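PDB 3RMI: chorismate mutase protein from Bartonella henselae, which probably catalyses the rearrangement of chorismate to prephenate, a step towards phenylalanine and tyrosine, and here holds D-malate in a pocket between its helices. Local coordinates for residues 35-47 and 87-99. Numbering follows the deposited sequence.
Sequences RFRCTQAIGRLKA and IIKEVVHQHEVIA. With MLT (D-malate), chain D; EDO (1,2-ethanediol), chain B.
His-95 sets its ring carbon CG anti to its own carbonyl carbon (chi1 -77°), which carries the imidazole across to helix 35-47. There the ring sits as a knob among Thr-39, Ile-42, Gly-43 and Lys-46. Its NE2 donates to Thr-39 O at 3.0 Å, and the acceptor lies in the ring plane. The hydrogen bond is bent, with an N-H...O angle of 141°. The same oxygen also takes the helical bond from Gly-43 N, which arrives at the opposite face of the carbonyl plane. Gly-43 has no side chain, and its CA comes within 3.4 Å of His-95 CD2. A water bridges Gly-43 O and His-95 O. Beyond it, Ile-98 wedges among Gln-40, Gly-43, Arg-44 and Ala-47.

At the other end, Phe-36 fits among Ile-87, Glu-90, Val-91 and Gln-94. Gln-94 OE1 lies at the ring edge, 3.4 Å from Phe-36 CD1. This oxygen also accepts from Gln-40 NE2 at 2.9 Å, the donor standing above the carbonyl plane. Phe-79 of the second subunit meets the Phe-36 ring.

Arg-35 extends from CG to NE, with CG anti to the backbone N (chi1 -163°). Ile-87 CG2 covers one guanidinium face. NH1 and NH2 both donate to malate O5, and NE pairs with Asp-25 of the second subunit. Lys-46 NZ binds malate O1 at 3.0 Å. Arg-58 and Gln-62 of the same chain and Arg-18 of the second subunit complete the malate site. Such a cationic pocket between helices of two subunits is consistent with the active site of the all-helical, dimeric AroQ-type chorismate mutases.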
loop_
_atom_site.group_PDB
_atom_site.type_symbol
_atom_site.label_atom_id
_atom_site.label_comp_id
_atom_site.label_asym_id
_atom_site.label_seq_id
_atom_site.Cartn_x
_atom_site.Cartn_y
_atom_site.Cartn_z
ATOM N N ARG A 35 10.932 2.082 0.574
ATOM C CA ARG A 35 10.346 3.427 0.700
ATOM C C ARG A 35 10.550 3.949 2.105
ATOM O O ARG A 35 10.873 5.135 2.291
ATOM C CB ARG A 35 8.855 3.391 0.438
ATOM C CG ARG A 35 8.239 4.778 0.139
ATOM C CD ARG A 35 6.749 4.692 0.212
ATOM N NE ARG A 35 6.052 5.882 -0.257
ATOM C CZ ARG A 35 5.917 7.012 0.447
ATOM N NH1 ARG A 35 6.489 7.162 1.636
ATOM N NH2 ARG A 35 5.229 8.007 -0.052
ATOM N N PHE A 36 10.361 3.061 3.096
ATOM C CA PHE A 36 10.529 3.447 4.492
ATOM C C PHE A 36 12.008 3.647 4.877
ATOM O O PHE A 36 12.315 4.443 5.755
ATOM C CB PHE A 36 9.786 2.480 5.425
ATOM C CG PHE A 36 8.355 2.865 5.632
ATOM C CD1 PHE A 36 8.023 3.868 6.541
ATOM C CD2 PHE A 36 7.353 2.327 4.844
ATOM C CE1 PHE A 36 6.707 4.267 6.708
ATOM C CE2 PHE A 36 6.023 2.740 4.990
ATOM C CZ PHE A 36 5.711 3.702 5.928
ATOM N N ARG A 37 12.925 2.954 4.206
ATOM C CA ARG A 37 14.327 3.255 4.358
ATOM C C ARG A 37 14.570 4.694 3.919
ATOM O O ARG A 37 15.238 5.427 4.625
ATOM C CB ARG A 37 15.208 2.263 3.592
ATOM C CG ARG A 37 15.603 1.083 4.477
ATOM C CD ARG A 37 15.857 -0.252 3.725
ATOM N NE ARG A 37 17.131 -0.261 2.989
ATOM C CZ ARG A 37 18.316 -0.653 3.459
ATOM N NH1 ARG A 37 18.453 -1.082 4.703
ATOM N NH2 ARG A 37 19.385 -0.610 2.668
ATOM N N CYS A 38 13.973 5.118 2.808
ATOM C CA CYS A 38 14.147 6.503 2.335
ATOM C C CYS A 38 13.510 7.502 3.239
ATOM O O CYS A 38 14.148 8.465 3.609
ATOM C CB CYS A 38 13.563 6.717 0.949
ATOM S SG CYS A 38 14.554 6.006 -0.287
ATOM N N THR A 39 12.252 7.292 3.601
ATOM C CA THR A 39 11.577 8.280 4.442
ATOM C C THR A 39 12.200 8.350 5.812
ATOM O O THR A 39 12.051 9.352 6.493
ATOM C CB THR A 39 10.084 8.024 4.601
ATOM O OG1 THR A 39 9.868 6.701 5.127
ATOM C CG2 THR A 39 9.367 8.216 3.283
ATOM N N GLN A 40 12.875 7.308 6.249
ATOM C CA GLN A 40 13.565 7.360 7.541
ATOM C C GLN A 40 14.850 8.152 7.423
ATOM O O GLN A 40 15.261 8.810 8.384
ATOM C CB GLN A 40 13.841 5.942 8.099
ATOM C CG GLN A 40 12.587 5.313 8.763
ATOM C CD GLN A 40 12.620 3.752 8.919
ATOM O OE1 GLN A 40 13.688 3.118 8.902
ATOM N NE2 GLN A 40 11.442 3.153 9.087
ATOM N N ALA A 41 15.491 8.089 6.256
ATOM C CA ALA A 41 16.642 8.928 6.001
ATOM C C ALA A 41 16.180 10.400 5.931
ATOM O O ALA A 41 16.849 11.277 6.460
ATOM C CB ALA A 41 17.390 8.490 4.742
ATOM N N ILE A 42 15.002 10.661 5.376
ATOM C CA ILE A 42 14.423 12.014 5.412
ATOM C C ILE A 42 14.118 12.421 6.845
ATOM O O ILE A 42 14.393 13.546 7.227
ATOM C CB ILE A 42 13.145 12.162 4.524
ATOM C CG1 ILE A 42 13.523 12.020 3.042
ATOM C CG2 ILE A 42 12.435 13.536 4.776
ATOM C CD1 ILE A 42 12.318 12.001 2.077
ATOM N N GLY A 43 13.568 11.513 7.651
ATOM C CA GLY A 43 13.256 11.842 9.060
ATOM C C GLY A 43 14.469 12.303 9.873
ATOM O O GLY A 43 14.380 13.260 10.676
ATOM N N ARG A 44 15.604 11.645 9.662
ATOM C CA ARG A 44 16.841 11.962 10.392
ATOM C C ARG A 44 17.367 13.355 9.968
ATOM O O ARG A 44 17.751 14.188 10.796
ATOM C CB ARG A 44 17.912 10.869 10.167
ATOM C CG ARG A 44 17.555 9.495 10.810
ATOM C CD ARG A 44 18.747 8.523 10.864
ATOM N NE ARG A 44 19.081 8.068 9.510
ATOM C CZ ARG A 44 18.477 7.055 8.859
ATOM N NH1 ARG A 44 17.486 6.357 9.424
ATOM N NH2 ARG A 44 18.862 6.742 7.621
ATOM N N LEU A 45 17.346 13.577 8.665
ATOM C CA LEU A 45 17.725 14.838 8.079
ATOM C C LEU A 45 16.810 15.960 8.614
ATOM O O LEU A 45 17.280 16.993 9.112
ATOM C CB LEU A 45 17.635 14.694 6.560
ATOM C CG LEU A 45 18.807 15.166 5.702
ATOM C CD1 LEU A 45 20.205 14.639 6.192
ATOM C CD2 LEU A 45 18.532 14.775 4.268
ATOM N N LYS A 46 15.499 15.741 8.567
ATOM C CA LYS A 46 14.571 16.764 9.064
ATOM C C LYS A 46 14.847 17.036 10.531
ATOM O O LYS A 46 14.885 18.182 10.933
ATOM C CB LYS A 46 13.104 16.358 8.883
ATOM C CG LYS A 46 12.586 16.375 7.419
ATOM C CD LYS A 46 11.094 16.078 7.400
ATOM C CE LYS A 46 10.495 16.209 6.033
ATOM N NZ LYS A 46 8.987 16.220 6.123
ATOM N N ALA A 47 15.047 15.996 11.337
ATOM C CA ALA A 47 15.289 16.186 12.767
ATOM C C ALA A 47 16.607 16.921 13.078
ATOM O O ALA A 47 16.647 17.781 13.990
ATOM C CB ALA A 47 15.228 14.856 13.511
ATOM N N ILE A 87 -0.056 5.886 3.721
ATOM C CA ILE A 87 1.382 5.780 3.882
ATOM C C ILE A 87 1.952 7.033 4.572
ATOM O O ILE A 87 2.777 6.938 5.484
ATOM C CB ILE A 87 2.082 5.568 2.542
ATOM C CG1 ILE A 87 1.622 4.258 1.898
ATOM C CG2 ILE A 87 3.562 5.508 2.737
ATOM C CD1 ILE A 87 1.951 3.029 2.756
ATOM N N ILE A 88 1.487 8.203 4.171
ATOM C CA ILE A 88 2.070 9.450 4.684
ATOM C C ILE A 88 1.810 9.612 6.165
ATOM O O ILE A 88 2.627 10.175 6.883
ATOM C CB ILE A 88 1.508 10.652 3.967
ATOM C CG1 ILE A 88 2.078 10.743 2.554
ATOM C CG2 ILE A 88 1.761 11.956 4.777
ATOM C CD1 ILE A 88 1.397 11.900 1.728
ATOM N N LYS A 89 0.669 9.127 6.631
ATOM C CA LYS A 89 0.336 9.188 8.070
ATOM C C LYS A 89 1.359 8.378 8.898
ATOM O O LYS A 89 1.777 8.793 9.989
ATOM C CB LYS A 89 -1.083 8.637 8.278
ATOM C CG LYS A 89 -1.770 8.983 9.583
ATOM C CD LYS A 89 -3.055 8.152 9.763
ATOM C CE LYS A 89 -3.656 8.324 11.156
ATOM N NZ LYS A 89 -4.596 7.189 11.454
ATOM N N GLU A 90 1.784 7.234 8.374
ATOM C CA GLU A 90 2.791 6.462 9.059
ATOM C C GLU A 90 4.105 7.216 9.023
ATOM O O GLU A 90 4.825 7.277 10.009
ATOM C CB GLU A 90 2.955 5.112 8.392
ATOM C CG GLU A 90 3.957 4.215 9.083
ATOM C CD GLU A 90 3.564 3.871 10.512
ATOM O OE1 GLU A 90 2.371 4.031 10.871
ATOM O OE2 GLU A 90 4.445 3.416 11.268
ATOM N N VAL A 91 4.418 7.788 7.869
ATOM C CA VAL A 91 5.680 8.514 7.689
ATOM C C VAL A 91 5.776 9.695 8.649
ATOM O O VAL A 91 6.816 9.920 9.262
ATOM C CB VAL A 91 5.857 8.994 6.239
ATOM C CG1 VAL A 91 7.039 9.960 6.132
ATOM C CG2 VAL A 91 6.068 7.785 5.305
ATOM N N VAL A 92 4.680 10.422 8.800
ATOM C CA VAL A 92 4.651 11.598 9.648
ATOM C C VAL A 92 4.850 11.169 11.102
ATOM O O VAL A 92 5.628 11.791 11.844
ATOM C CB VAL A 92 3.336 12.402 9.431
ATOM C CG1 VAL A 92 3.048 13.272 10.607
ATOM C CG2 VAL A 92 3.417 13.222 8.133
ATOM N N HIS A 93 4.176 10.087 11.503
ATOM C CA HIS A 93 4.450 9.465 12.790
ATOM C C HIS A 93 5.937 9.142 12.945
ATOM O O HIS A 93 6.544 9.451 13.973
ATOM C CB HIS A 93 3.631 8.171 12.991
ATOM C CG HIS A 93 3.933 7.457 14.286
ATOM N ND1 HIS A 93 4.445 6.176 14.334
ATOM C CD2 HIS A 93 3.823 7.864 15.576
ATOM C CE1 HIS A 93 4.625 5.820 15.595
ATOM N NE2 HIS A 93 4.254 6.826 16.367
ATOM N N GLN A 94 6.532 8.510 11.937
ATOM C CA GLN A 94 7.923 8.100 12.063
ATOM C C GLN A 94 8.861 9.292 12.160
ATOM O O GLN A 94 9.868 9.235 12.870
ATOM C CB GLN A 94 8.339 7.212 10.911
ATOM C CG GLN A 94 8.046 5.750 11.163
ATOM C CD GLN A 94 8.638 4.839 10.085
ATOM O OE1 GLN A 94 9.504 5.256 9.295
ATOM N NE2 GLN A 94 8.166 3.598 10.044
ATOM N N HIS A 95 8.531 10.361 11.444
ATOM C CA HIS A 95 9.314 11.582 11.507
ATOM C C HIS A 95 9.277 12.182 12.898
ATOM O O HIS A 95 10.293 12.643 13.404
ATOM C CB HIS A 95 8.800 12.600 10.485
ATOM C CG HIS A 95 9.212 12.304 9.077
ATOM N ND1 HIS A 95 8.866 13.111 8.019
ATOM C CD2 HIS A 95 9.968 11.310 8.558
ATOM C CE1 HIS A 95 9.380 12.622 6.907
ATOM N NE2 HIS A 95 10.058 11.530 7.206
ATOM N N GLU A 96 8.102 12.176 13.509
ATOM C CA GLU A 96 7.951 12.670 14.872
ATOM C C GLU A 96 8.704 11.796 15.880
ATOM O O GLU A 96 9.314 12.329 16.818
ATOM C CB GLU A 96 6.464 12.783 15.244
ATOM C CG GLU A 96 5.722 13.884 14.448
ATOM C CD GLU A 96 4.192 13.876 14.609
ATOM O OE1 GLU A 96 3.600 12.852 15.061
ATOM O OE2 GLU A 96 3.583 14.919 14.255
ATOM N N VAL A 97 8.680 10.472 15.692
ATOM C CA VAL A 97 9.408 9.561 16.601
ATOM C C VAL A 97 10.928 9.771 16.534
ATOM O O VAL A 97 11.610 9.799 17.561
ATOM C CB VAL A 97 9.047 8.065 16.359
ATOM C CG1 VAL A 97 10.027 7.127 17.100
ATOM C CG2 VAL A 97 7.609 7.801 16.820
ATOM N N ILE A 98 11.450 9.948 15.329
ATOM C CA ILE A 98 12.864 10.249 15.166
ATOM C C ILE A 98 13.240 11.577 15.852
ATOM O O ILE A 98 14.291 11.655 16.483
ATOM C CB ILE A 98 13.260 10.214 13.669
ATOM C CG1 ILE A 98 13.175 8.759 13.158
ATOM C CG2 ILE A 98 14.648 10.759 13.453
ATOM C CD1 ILE A 98 12.772 8.594 11.687
ATOM N N ALA A 99 12.372 12.591 15.777
ATOM C CA ALA A 99 12.659 13.911 16.376
ATOM C C ALA A 99 12.644 13.882 17.899
ATOM O O ALA A 99 13.477 14.526 18.554
ATOM C CB ALA A 99 11.674 14.957 15.876
HETATM C C1 MLT D . 8.347 13.286 3.367
HETATM O O1 MLT D . 8.809 14.396 3.776
HETATM O O2 MLT D . 7.574 12.757 4.153
HETATM C C2 MLT D . 8.720 12.631 2.056
HETATM O O3 MLT D . 9.039 13.718 1.245
HETATM C C3 MLT D . 7.771 11.784 1.203
HETATM C C4 MLT D . 6.482 11.206 1.821
HETATM O O4 MLT D . 5.591 11.961 2.362
HETATM O O5 MLT D . 6.238 9.968 1.749
HETATM C C1 EDO B . 9.392 -0.286 8.739
HETATM O O1 EDO B . 9.350 -1.593 9.324
HETATM C C2 EDO B . 7.962 0.145 8.442
HETATM O O2 EDO B . 7.675 1.340 9.170
HETATM O O HOH W 1 12.121 13.969 11.790
#